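Local coordinates for protein oxidase/hydroxylase (Streptomyces hygroscopicus subsp. hygroscopicus, PDB 4XCB) that probably acts as a metal- and 2-oxoglutarate-dependent oxygenase of the phytanoyl-CoA dioxygenase family, and binds hygromycin B beside its metal centre, at residues A[134-146]-A[222-235]. Sequence-based numbering, arbitrary orientation.
Sequences LYCPYVKALVYLS and LTAFGYGPTFFTEW. With HY0 (hygromycin b variant), chain G; AKG (2-oxoglutaric acid), chain F.
Leu222 lies alongside the ring of Tyr144, its CD1 3.6 Å from Tyr144 CE2, and the two point into the 2-oxoglutarate pocket. Tyrosine suits this place because its apolar ring packs on leucine while its OH donates a 2.6 Å hydrogen bond to carboxylate oxygen O3 of 2-oxoglutarate, which lies in the ring plane at its edge. Next along this face, Leu142 CD2 presses tightly on Ala224 CB at 3.5 Å, where the small methyl suits the close backbones. Lys140 passes Gly226, which has no side chain to crowd it; lysine's long, extended chain reaches from the sheet to set NZ between the two ligands, bonded to hydroxyl O32 of hygromycin B (2.9 Å) and Tyr92 OH. Tryptophan offers a flat apolar face and an N-H donor: Trp235 lays its indole over sugar carbon C26, while NE1 donates to O35 at 2.8 Å. Tyr138 OH comes obliquely against Trp235 CB, on the same side of the indole as the sugar, and is hydrogen-bonded to Glu90. An alanine in place of Trp235 would probably strip the sugar of this cover and leave O35 without its indole donor. Six backbone hydrogen bonds, from Val139–Tyr227 to Val143–Thr223, join the antiparallel strands. Beyond them, Pro137 CB touches Phe232, and Pro229 CD sits over the centre of one face of its ring. On the other face, Thr223, Phe225 and Tyr227 pack against helices 63-69 and 72-82, so this pair, in the middle of the larger sheet of the double-stranded beta helix, between strands 200-204 and 86-96, separates those helices from the active site.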
ATOM      1  N   LEU A 134       5.671   6.537  10.776  1.00 11.09           N
ATOM      2  CA  LEU A 134       6.352   6.552   9.482  1.00 10.19           C
ATOM      3  C   LEU A 134       7.573   5.655   9.491  1.00  9.38           C
ATOM      4  O   LEU A 134       8.303   5.590  10.479  1.00 10.88           O
ATOM      5  CB  LEU A 134       6.787   7.954   9.105  1.00 11.37           C
ATOM      6  CG  LEU A 134       5.630   8.884   8.751  1.00 14.19           C
ATOM      7  CD1 LEU A 134       6.115  10.302   8.927  1.00 14.83           C
ATOM      8  CD2 LEU A 134       5.168   8.647   7.329  1.00 15.08           C
ATOM      9  N   TYR A 135       7.782   4.969   8.374  1.00 11.01           N
ATOM     10  CA  TYR A 135       8.960   4.147   8.174  1.00  9.11           C
ATOM     11  C   TYR A 135       9.638   4.548   6.860  1.00 10.96           C
ATOM     12  O   TYR A 135       9.307   4.027   5.805  1.00 12.09           O
ATOM     13  CB  TYR A 135       8.581   2.660   8.171  1.00  8.64           C
ATOM     14  CG  TYR A 135       8.044   2.175   9.493  1.00  9.15           C
ATOM     15  CD1 TYR A 135       8.909   1.778  10.510  1.00 11.29           C
ATOM     16  CD2 TYR A 135       6.682   2.114   9.731  1.00 12.57           C
ATOM     17  CE1 TYR A 135       8.430   1.313  11.730  1.00 10.70           C
ATOM     18  CE2 TYR A 135       6.185   1.650  10.953  1.00 11.15           C
ATOM     19  CZ  TYR A 135       7.069   1.260  11.948  1.00  9.00           C
ATOM     20  OH  TYR A 135       6.610   0.818  13.173  1.00 12.09           O
ATOM     21  N   CYS A 136      10.563   5.505   6.925  1.00 12.06           N
ATOM     22  CA  CYS A 136      11.316   5.926   5.743  1.00 10.00           C
ATOM     23  C   CYS A 136      12.741   5.443   5.867  1.00 12.74           C
ATOM     24  O   CYS A 136      13.425   5.792   6.819  1.00 17.23           O
ATOM     25  CB  CYS A 136      11.306   7.445   5.579  1.00 12.87           C
ATOM     26  SG  CYS A 136       9.656   8.164   5.635  1.00 15.47           S
ATOM     27  N   PRO A 137      13.198   4.641   4.903  1.00 10.75           N
ATOM     28  CA  PRO A 137      14.505   4.013   5.129  1.00 10.75           C
ATOM     29  C   PRO A 137      15.713   4.919   4.855  1.00 12.29           C
ATOM     30  O   PRO A 137      16.804   4.566   5.306  1.00 14.04           O
ATOM     31  CB  PRO A 137      14.482   2.826   4.167  1.00 15.46           C
ATOM     32  CG  PRO A 137      13.604   3.268   3.064  1.00 11.61           C
ATOM     33  CD  PRO A 137      12.539   4.134   3.688  1.00 10.09           C
ATOM     34  N   TYR A 138      15.564   6.028   4.141  1.00 10.81           N
ATOM     35  CA  TYR A 138      16.723   6.860   3.866  1.00 12.03           C
ATOM     36  C   TYR A 138      16.304   8.297   4.028  1.00 10.54           C
ATOM     37  O   TYR A 138      15.537   8.804   3.212  1.00 10.05           O
ATOM     38  CB  TYR A 138      17.271   6.612   2.454  1.00 11.85           C
ATOM     39  CG  TYR A 138      18.733   6.956   2.273  1.00 14.92           C
ATOM     40  CD1 TYR A 138      19.629   6.006   1.812  1.00 17.49           C
ATOM     41  CD2 TYR A 138      19.217   8.214   2.582  1.00 11.29           C
ATOM     42  CE1 TYR A 138      20.968   6.303   1.650  1.00 16.22           C
ATOM     43  CE2 TYR A 138      20.552   8.528   2.417  1.00 15.11           C
ATOM     44  CZ  TYR A 138      21.424   7.571   1.952  1.00 17.75           C
ATOM     45  OH  TYR A 138      22.769   7.857   1.787  1.00 19.66           O
ATOM     46  N   VAL A 139      16.767   8.936   5.098  1.00  9.29           N
ATOM     47  CA  VAL A 139      16.465  10.341   5.326  1.00  9.56           C
ATOM     48  C   VAL A 139      17.749  11.130   5.569  1.00 10.69           C
ATOM     49  O   VAL A 139      18.792  10.584   6.003  1.00 12.27           O
ATOM     50  CB  VAL A 139      15.493  10.531   6.506  1.00 15.23           C
ATOM     51  CG1 VAL A 139      14.184   9.748   6.254  1.00 12.48           C
ATOM     52  CG2 VAL A 139      16.131  10.081   7.784  1.00 15.22           C
ATOM     53  N   LYS A 140      17.684  12.418   5.257  1.00 10.28           N
ATOM     54  CA  LYS A 140      18.792  13.322   5.452  1.00 11.65           C
ATOM     55  C   LYS A 140      18.410  14.452   6.362  1.00 14.08           C
ATOM     56  O   LYS A 140      17.291  14.963   6.298  1.00 13.34           O
ATOM     57  CB  LYS A 140      19.273  13.896   4.126  1.00 14.92           C
ATOM     58  CG  LYS A 140      20.135  12.985   3.329  1.00 17.96           C
ATOM     59  CD  LYS A 140      20.756  13.755   2.187  1.00 20.85           C
ATOM     60  CE  LYS A 140      21.481  12.817   1.258  1.00 17.67           C
ATOM     61  NZ  LYS A 140      21.761  13.484  -0.052  1.00 15.24           N
ATOM     62  N   ALA A 141      19.350  14.859   7.200  1.00 13.40           N
ATOM     63  CA  ALA A 141      19.237  16.128   7.892  1.00 12.46           C
ATOM     64  C   ALA A 141      20.193  17.098   7.227  1.00 13.17           C
ATOM     65  O   ALA A 141      21.408  16.920   7.271  1.00 14.31           O
ATOM     66  CB  ALA A 141      19.554  15.980   9.376  1.00 16.26           C
ATOM     67  N   LEU A 142      19.638  18.112   6.582  1.00 12.50           N
ATOM     68  CA  LEU A 142      20.434  19.178   6.007  1.00 11.91           C
ATOM     69  C   LEU A 142      20.519  20.323   7.004  1.00 14.56           C
ATOM     70  O   LEU A 142      19.506  20.931   7.355  1.00 15.84           O
ATOM     71  CB  LEU A 142      19.826  19.678   4.688  1.00 12.90           C
ATOM     72  CG  LEU A 142      19.460  18.662   3.610  1.00 14.37           C
ATOM     73  CD1 LEU A 142      18.781  19.348   2.448  1.00 16.63           C
ATOM     74  CD2 LEU A 142      20.678  17.959   3.104  1.00 18.52           C
ATOM     75  N   VAL A 143      21.733  20.603   7.459  1.00 15.08           N
ATOM     76  CA  VAL A 143      21.991  21.719   8.346  1.00 13.83           C
ATOM     77  C   VAL A 143      22.537  22.890   7.528  1.00 13.54           C
ATOM     78  O   VAL A 143      23.694  22.887   7.079  1.00 14.36           O
ATOM     79  CB  VAL A 143      22.997  21.339   9.457  1.00 12.85           C
ATOM     80  CG1 VAL A 143      23.179  22.532  10.403  1.00 12.77           C
ATOM     81  CG2 VAL A 143      22.540  20.078  10.198  1.00 15.28           C
ATOM     82  N   TYR A 144      21.705  23.901   7.323  1.00 13.63           N
ATOM     83  CA  TYR A 144      22.138  25.032   6.518  1.00 14.78           C
ATOM     84  C   TYR A 144      22.974  25.990   7.340  1.00 13.30           C
ATOM     85  O   TYR A 144      22.656  26.282   8.495  1.00 14.71           O
ATOM     86  CB  TYR A 144      20.935  25.752   5.910  1.00 12.31           C
ATOM     87  CG  TYR A 144      20.288  24.972   4.794  1.00 16.05           C
ATOM     88  CD1 TYR A 144      19.215  24.122   5.050  1.00 14.71           C
ATOM     89  CD2 TYR A 144      20.775  25.055   3.489  1.00 17.47           C
ATOM     90  CE1 TYR A 144      18.626  23.393   4.029  1.00 16.13           C
ATOM     91  CE2 TYR A 144      20.190  24.318   2.459  1.00 17.99           C
ATOM     92  CZ  TYR A 144      19.119  23.495   2.738  1.00 18.85           C
ATOM     93  OH  TYR A 144      18.532  22.773   1.715  1.00 17.17           O
ATOM     94  N   LEU A 145      24.054  26.469   6.739  1.00 14.77           N
ATOM     95  CA  LEU A 145      24.994  27.333   7.433  1.00 13.07           C
ATOM     96  C   LEU A 145      25.080  28.673   6.730  1.00 15.24           C
ATOM     97  O   LEU A 145      26.023  29.432   6.947  1.00 17.38           O
ATOM     98  CB  LEU A 145      26.381  26.688   7.500  1.00 15.36           C
ATOM     99  CG  LEU A 145      26.494  25.345   8.221  1.00 14.11           C
ATOM    100  CD1 LEU A 145      27.936  24.828   8.198  1.00 16.32           C
ATOM    101  CD2 LEU A 145      25.966  25.455   9.640  1.00 15.23           C
ATOM    102  N   SER A 146      24.104  28.950   5.866  1.00 16.96           N
ATOM    103  CA  SER A 146      23.955  30.280   5.282  1.00 16.67           C
ATOM    104  C   SER A 146      22.481  30.530   4.994  1.00 18.54           C
ATOM    105  O   SER A 146      21.683  29.598   4.977  1.00 17.20           O
ATOM    106  CB  SER A 146      24.795  30.428   4.012  1.00 17.08           C
ATOM    107  OG  SER A 146      24.394  29.530   2.991  1.00 19.78           O
ATOM    108  N   LEU A 222      26.252  24.251   3.469  1.00 15.15           N
ATOM    109  CA  LEU A 222      25.464  23.384   4.325  1.00 14.66           C
ATOM    110  C   LEU A 222      26.191  22.085   4.572  1.00 13.48           C
ATOM    111  O   LEU A 222      27.153  21.763   3.883  1.00 14.70           O
ATOM    112  CB  LEU A 222      24.091  23.093   3.719  1.00 16.79           C
ATOM    113  CG  LEU A 222      24.045  22.016   2.637  1.00 18.87           C
ATOM    114  CD1 LEU A 222      22.616  21.645   2.324  1.00 21.89           C
ATOM    115  CD2 LEU A 222      24.754  22.467   1.382  1.00 24.71           C
ATOM    116  N   THR A 223      25.721  21.357   5.577  1.00 14.45           N
ATOM    117  CA  THR A 223      26.215  20.015   5.852  1.00 14.53           C
ATOM    118  C   THR A 223      25.042  19.048   5.884  1.00 15.21           C
ATOM    119  O   THR A 223      23.976  19.374   6.397  1.00 19.76           O
ATOM    120  CB  THR A 223      26.982  19.963   7.183  1.00 14.68           C
ATOM    121  OG1 THR A 223      26.116  20.406   8.236  1.00 18.71           O
ATOM    122  CG2 THR A 223      28.205  20.880   7.120  1.00 15.19           C
ATOM    123  N   ALA A 224      25.228  17.871   5.305  1.00 12.17           N
ATOM    124  CA  ALA A 224      24.145  16.904   5.162  1.00 14.31           C
ATOM    125  C   ALA A 224      24.514  15.605   5.849  1.00 11.74           C
ATOM    126  O   ALA A 224      25.625  15.095   5.670  1.00 14.06           O
ATOM    127  CB  ALA A 224      23.854  16.641   3.703  1.00 12.84           C
ATOM    128  N   PHE A 225      23.571  15.057   6.607  1.00 12.16           N
ATOM    129  CA  PHE A 225      23.814  13.780   7.276  1.00  9.79           C
ATOM    130  C   PHE A 225      22.717  12.811   6.905  1.00 11.26           C
ATOM    131  O   PHE A 225      21.537  13.147   7.007  1.00 13.19           O
ATOM    132  CB  PHE A 225      23.899  13.979   8.790  1.00 12.31           C
ATOM    133  CG  PHE A 225      25.008  14.901   9.207  1.00 12.46           C
ATOM    134  CD1 PHE A 225      26.292  14.419   9.381  1.00 12.01           C
ATOM    135  CD2 PHE A 225      24.770  16.244   9.414  1.00 14.27           C
ATOM    136  CE1 PHE A 225      27.324  15.268   9.756  1.00 13.02           C
ATOM    137  CE2 PHE A 225      25.798  17.110   9.782  1.00 14.78           C
ATOM    138  CZ  PHE A 225      27.081  16.611   9.954  1.00 17.36           C
ATOM    139  N   GLY A 226      23.111  11.611   6.475  1.00 10.63           N
ATOM    140  CA  GLY A 226      22.173  10.647   5.927  1.00 11.04           C
ATOM    141  C   GLY A 226      22.063   9.485   6.880  1.00 12.15           C
ATOM    142  O   GLY A 226      23.074   8.992   7.376  1.00 12.40           O
ATOM    143  N   TYR A 227      20.829   9.077   7.154  1.00  9.88           N
ATOM    144  CA  TYR A 227      20.552   8.029   8.125  1.00 10.95           C
ATOM    145  C   TYR A 227      19.646   6.983   7.536  1.00 11.89           C
ATOM    146  O   TYR A 227      18.774   7.289   6.718  1.00 10.71           O
ATOM    147  CB  TYR A 227      19.895   8.595   9.389  1.00 11.06           C
ATOM    148  CG  TYR A 227      20.650   9.711  10.066  1.00 12.84           C
ATOM    149  CD1 TYR A 227      20.424  11.032   9.708  1.00 11.02           C
ATOM    150  CD2 TYR A 227      21.592   9.447  11.055  1.00 13.04           C
ATOM    151  CE1 TYR A 227      21.106  12.065  10.324  1.00 13.44           C
ATOM    152  CE2 TYR A 227      22.276  10.474  11.681  1.00 13.94           C
ATOM    153  CZ  TYR A 227      22.037  11.776  11.308  1.00 13.60           C
ATOM    154  OH  TYR A 227      22.712  12.812  11.921  1.00 14.93           O
ATOM    155  N   GLY A 228      19.805   5.746   7.985  1.00 12.01           N
ATOM    156  CA  GLY A 228      18.854   4.709   7.652  1.00 12.04           C
ATOM    157  C   GLY A 228      19.020   3.549   8.605  1.00 10.95           C
ATOM    158  O   GLY A 228      19.705   3.676   9.629  1.00 10.97           O
ATOM    159  N   PRO A 229      18.426   2.407   8.263  1.00  9.51           N
ATOM    160  CA  PRO A 229      18.469   1.251   9.159  1.00  7.17           C
ATOM    161  C   PRO A 229      19.850   0.636   9.276  1.00 10.55           C
ATOM    162  O   PRO A 229      20.683   0.827   8.410  1.00  8.31           O
ATOM    163  CB  PRO A 229      17.492   0.266   8.505  1.00  9.86           C
ATOM    164  CG  PRO A 229      16.663   1.102   7.591  1.00 11.79           C
ATOM    165  CD  PRO A 229      17.566   2.159   7.090  1.00 10.32           C
ATOM    166  N   THR A 230      20.077  -0.103  10.352  1.00  9.23           N
ATOM    167  CA  THR A 230      21.378  -0.712  10.580  1.00  8.93           C
ATOM    168  C   THR A 230      21.801  -1.692   9.499  1.00  9.20           C
ATOM    169  O   THR A 230      22.991  -1.987   9.385  1.00 12.00           O
ATOM    170  CB  THR A 230      21.419  -1.451  11.928  1.00  8.86           C
ATOM    171  OG1 THR A 230      20.349  -2.409  11.996  1.00 12.20           O
ATOM    172  CG2 THR A 230      21.282  -0.463  13.059  1.00 11.86           C
ATOM    173  N   PHE A 231      20.858  -2.191   8.709  1.00 10.23           N
ATOM    174  CA  PHE A 231      21.203  -3.149   7.660  1.00 10.83           C
ATOM    175  C   PHE A 231      21.460  -2.471   6.315  1.00 10.71           C
ATOM    176  O   PHE A 231      21.732  -3.158   5.336  1.00 12.65           O
ATOM    177  CB  PHE A 231      20.107  -4.217   7.506  1.00 10.09           C
ATOM    178  CG  PHE A 231      18.726  -3.661   7.388  1.00 10.28           C
ATOM    179  CD1 PHE A 231      17.915  -3.523   8.508  1.00 12.91           C
ATOM    180  CD2 PHE A 231      18.242  -3.255   6.160  1.00 12.78           C
ATOM    181  CE1 PHE A 231      16.644  -3.001   8.399  1.00 14.19           C
ATOM    182  CE2 PHE A 231      16.968  -2.724   6.051  1.00 15.03           C
ATOM    183  CZ  PHE A 231      16.177  -2.594   7.175  1.00 14.31           C
ATOM    184  N   PHE A 232      21.354  -1.140   6.259  1.00 11.07           N
ATOM    185  CA  PHE A 232      21.798  -0.401   5.076  1.00 12.26           C
ATOM    186  C   PHE A 232      23.312  -0.236   5.110  1.00 12.86           C
ATOM    187  O   PHE A 232      23.889  -0.038   6.183  1.00 12.42           O
ATOM    188  CB  PHE A 232      21.143   0.988   4.986  1.00 10.59           C
ATOM    189  CG  PHE A 232      19.812   0.999   4.271  1.00 10.54           C
ATOM    190  CD1 PHE A 232      18.965  -0.093   4.314  1.00 10.61           C
ATOM    191  CD2 PHE A 232      19.405   2.133   3.584  1.00 12.44           C
ATOM    192  CE1 PHE A 232      17.737  -0.061   3.659  1.00 11.49           C
ATOM    193  CE2 PHE A 232      18.186   2.171   2.942  1.00 15.84           C
ATOM    194  CZ  PHE A 232      17.355   1.087   2.977  1.00 13.28           C
ATOM    195  N   THR A 233      23.958  -0.332   3.951  1.00 12.64           N
ATOM    196  CA  THR A 233      25.389  -0.034   3.866  1.00 12.82           C
ATOM    197  C   THR A 233      25.647   1.476   3.854  1.00 12.35           C
ATOM    198  O   THR A 233      24.779   2.268   3.467  1.00 14.34           O
ATOM    199  CB  THR A 233      26.044  -0.642   2.605  1.00 13.99           C
ATOM    200  OG1 THR A 233      25.424  -0.113   1.425  1.00 13.55           O
ATOM    201  CG2 THR A 233      25.955  -2.149   2.607  1.00 19.52           C
ATOM    202  N   GLU A 234      26.849   1.886   4.263  1.00 12.69           N
ATOM    203  CA  GLU A 234      27.192   3.305   4.190  1.00 12.43           C
ATOM    204  C   GLU A 234      27.108   3.745   2.735  1.00 12.16           C
ATOM    205  O   GLU A 234      27.339   2.935   1.833  1.00 16.73           O
ATOM    206  CB  GLU A 234      28.574   3.568   4.785  1.00 14.76           C
ATOM    207  CG  GLU A 234      28.567   3.480   6.302  1.00 16.76           C
ATOM    208  CD  GLU A 234      29.955   3.454   6.918  1.00 21.48           C
ATOM    209  OE1 GLU A 234      30.944   3.464   6.158  1.00 27.66           O
ATOM    210  OE2 GLU A 234      30.043   3.414   8.165  1.00 23.88           O
ATOM    211  N   TRP A 235      26.775   5.011   2.487  1.00 10.78           N
ATOM    212  CA  TRP A 235      26.547   5.408   1.099  1.00 11.02           C
ATOM    213  C   TRP A 235      27.794   5.318   0.234  1.00 13.87           C
ATOM    214  O   TRP A 235      28.883   5.763   0.609  1.00 14.96           O
ATOM    215  CB  TRP A 235      25.987   6.827   0.977  1.00 13.41           C
ATOM    216  CG  TRP A 235      25.670   7.103  -0.448  1.00 12.29           C
ATOM    217  CD1 TRP A 235      24.554   6.709  -1.129  1.00 13.78           C
ATOM    218  CD2 TRP A 235      26.507   7.771  -1.405  1.00 16.17           C
ATOM    219  NE1 TRP A 235      24.635   7.109  -2.443  1.00 13.05           N
ATOM    220  CE2 TRP A 235      25.821   7.761  -2.637  1.00 15.40           C
ATOM    221  CE3 TRP A 235      27.763   8.382  -1.336  1.00 16.73           C
ATOM    222  CZ2 TRP A 235      26.348   8.338  -3.786  1.00 19.10           C
ATOM    223  CZ3 TRP A 235      28.280   8.964  -2.485  1.00 17.59           C
ATOM    224  CH2 TRP A 235      27.577   8.932  -3.687  1.00 17.87           C
TER
HETATM  225  C1  HY0 G 303      23.865   9.557  -9.651  1.00 19.29           C
HETATM  226  C2  HY0 G 303      24.119   9.221 -11.103  1.00 21.21           C
HETATM  227  C3  HY0 G 303      25.616   9.231 -11.378  1.00 21.90           C
HETATM  228  C4  HY0 G 303      26.207  10.601 -11.047  1.00 24.65           C
HETATM  229  C5  HY0 G 303      25.870  11.026  -9.615  1.00 22.12           C
HETATM  230  C6  HY0 G 303      24.407  10.925  -9.313  1.00 19.44           C
HETATM  231  N7  HY0 G 303      23.595   7.934 -11.361  1.00 19.55           N
HETATM  232  O8  HY0 G 303      22.470   9.572  -9.453  1.00 19.05           O
HETATM  233  N9  HY0 G 303      27.620  10.536 -11.201  1.00 27.73           N
HETATM  234  C10 HY0 G 303      27.941  10.658 -12.620  1.00 29.89           C
HETATM  235  O11 HY0 G 303      26.260  12.373  -9.457  1.00 19.22           O
HETATM  236  C12 HY0 G 303      22.841  12.036  -6.118  1.00 16.20           C
HETATM  237  C13 HY0 G 303      23.198  12.072  -7.579  1.00 17.41           C
HETATM  238  O14 HY0 G 303      23.603  13.340  -8.032  1.00 17.64           O
HETATM  239  C15 HY0 G 303      22.585  14.281  -7.834  1.00 16.56           C
HETATM  240  C16 HY0 G 303      22.551  14.583  -6.368  1.00 15.64           C
HETATM  241  C17 HY0 G 303      22.162  13.240  -5.626  1.00 14.52           C
HETATM  242  O18 HY0 G 303      24.238  11.147  -7.883  1.00 16.53           O
HETATM  243  C19 HY0 G 303      22.917  15.540  -8.632  1.00 17.62           C
HETATM  244  O20 HY0 G 303      22.746  15.247 -10.021  1.00 20.18           O
HETATM  245  O21 HY0 G 303      23.783  15.018  -5.930  1.00 15.57           O
HETATM  246  O22 HY0 G 303      22.448  13.388  -4.299  1.00 17.34           O
HETATM  247  C23 HY0 G 303      23.296  12.280  -3.942  1.00 14.62           C
HETATM  248  C24 HY0 G 303      24.270  12.727  -2.904  1.00 16.71           C
HETATM  249  C25 HY0 G 303      24.951  11.525  -2.268  1.00 16.13           C
HETATM  250  C26 HY0 G 303      23.932  10.522  -1.763  1.00 14.77           C
HETATM  251  C27 HY0 G 303      23.065  10.120  -2.907  1.00 12.89           C
HETATM  252  O28 HY0 G 303      22.452  11.279  -3.424  1.00 13.64           O
HETATM  253  O29 HY0 G 303      23.973  11.812  -5.186  1.00 15.82           O
HETATM  254  O30 HY0 G 303      25.303  13.539  -3.472  1.00 19.62           O
HETATM  255  O31 HY0 G 303      25.797  11.982  -1.238  1.00 16.64           O
HETATM  256  O32 HY0 G 303      23.130  11.066  -0.712  1.00 15.96           O
HETATM  257  C33 HY0 G 303      21.960   9.154  -2.442  1.00 13.90           C
HETATM  258  C34 HY0 G 303      21.442   8.374  -3.622  1.00 14.76           C
HETATM  259  O35 HY0 G 303      22.354   7.373  -4.026  1.00 16.38           O
HETATM  260  N36 HY0 G 303      20.886   9.915  -1.922  1.00 15.23           N
HETATM  261  C1  AKG F 302      21.807  16.805  -1.824  1.00 19.85           C
HETATM  262  O1  AKG F 302      21.451  15.658  -2.241  1.00 19.42           O
HETATM  263  O2  AKG F 302      22.988  17.004  -1.407  1.00 19.76           O
HETATM  264  C2  AKG F 302      20.816  17.936  -1.818  1.00 19.31           C
HETATM  265  O5  AKG F 302      19.664  17.673  -2.114  1.00 17.46           O
HETATM  266  C3  AKG F 302      21.274  19.349  -1.495  1.00 17.11           C
HETATM  267  C4  AKG F 302      20.160  20.257  -1.030  1.00 18.53           C
HETATM  268  C5  AKG F 302      20.648  21.698  -1.004  1.00 17.82           C
HETATM  269  O3  AKG F 302      19.913  22.601  -0.513  1.00 19.47           O
HETATM  270  O4  AKG F 302      21.785  21.977  -1.471  1.00 19.23           O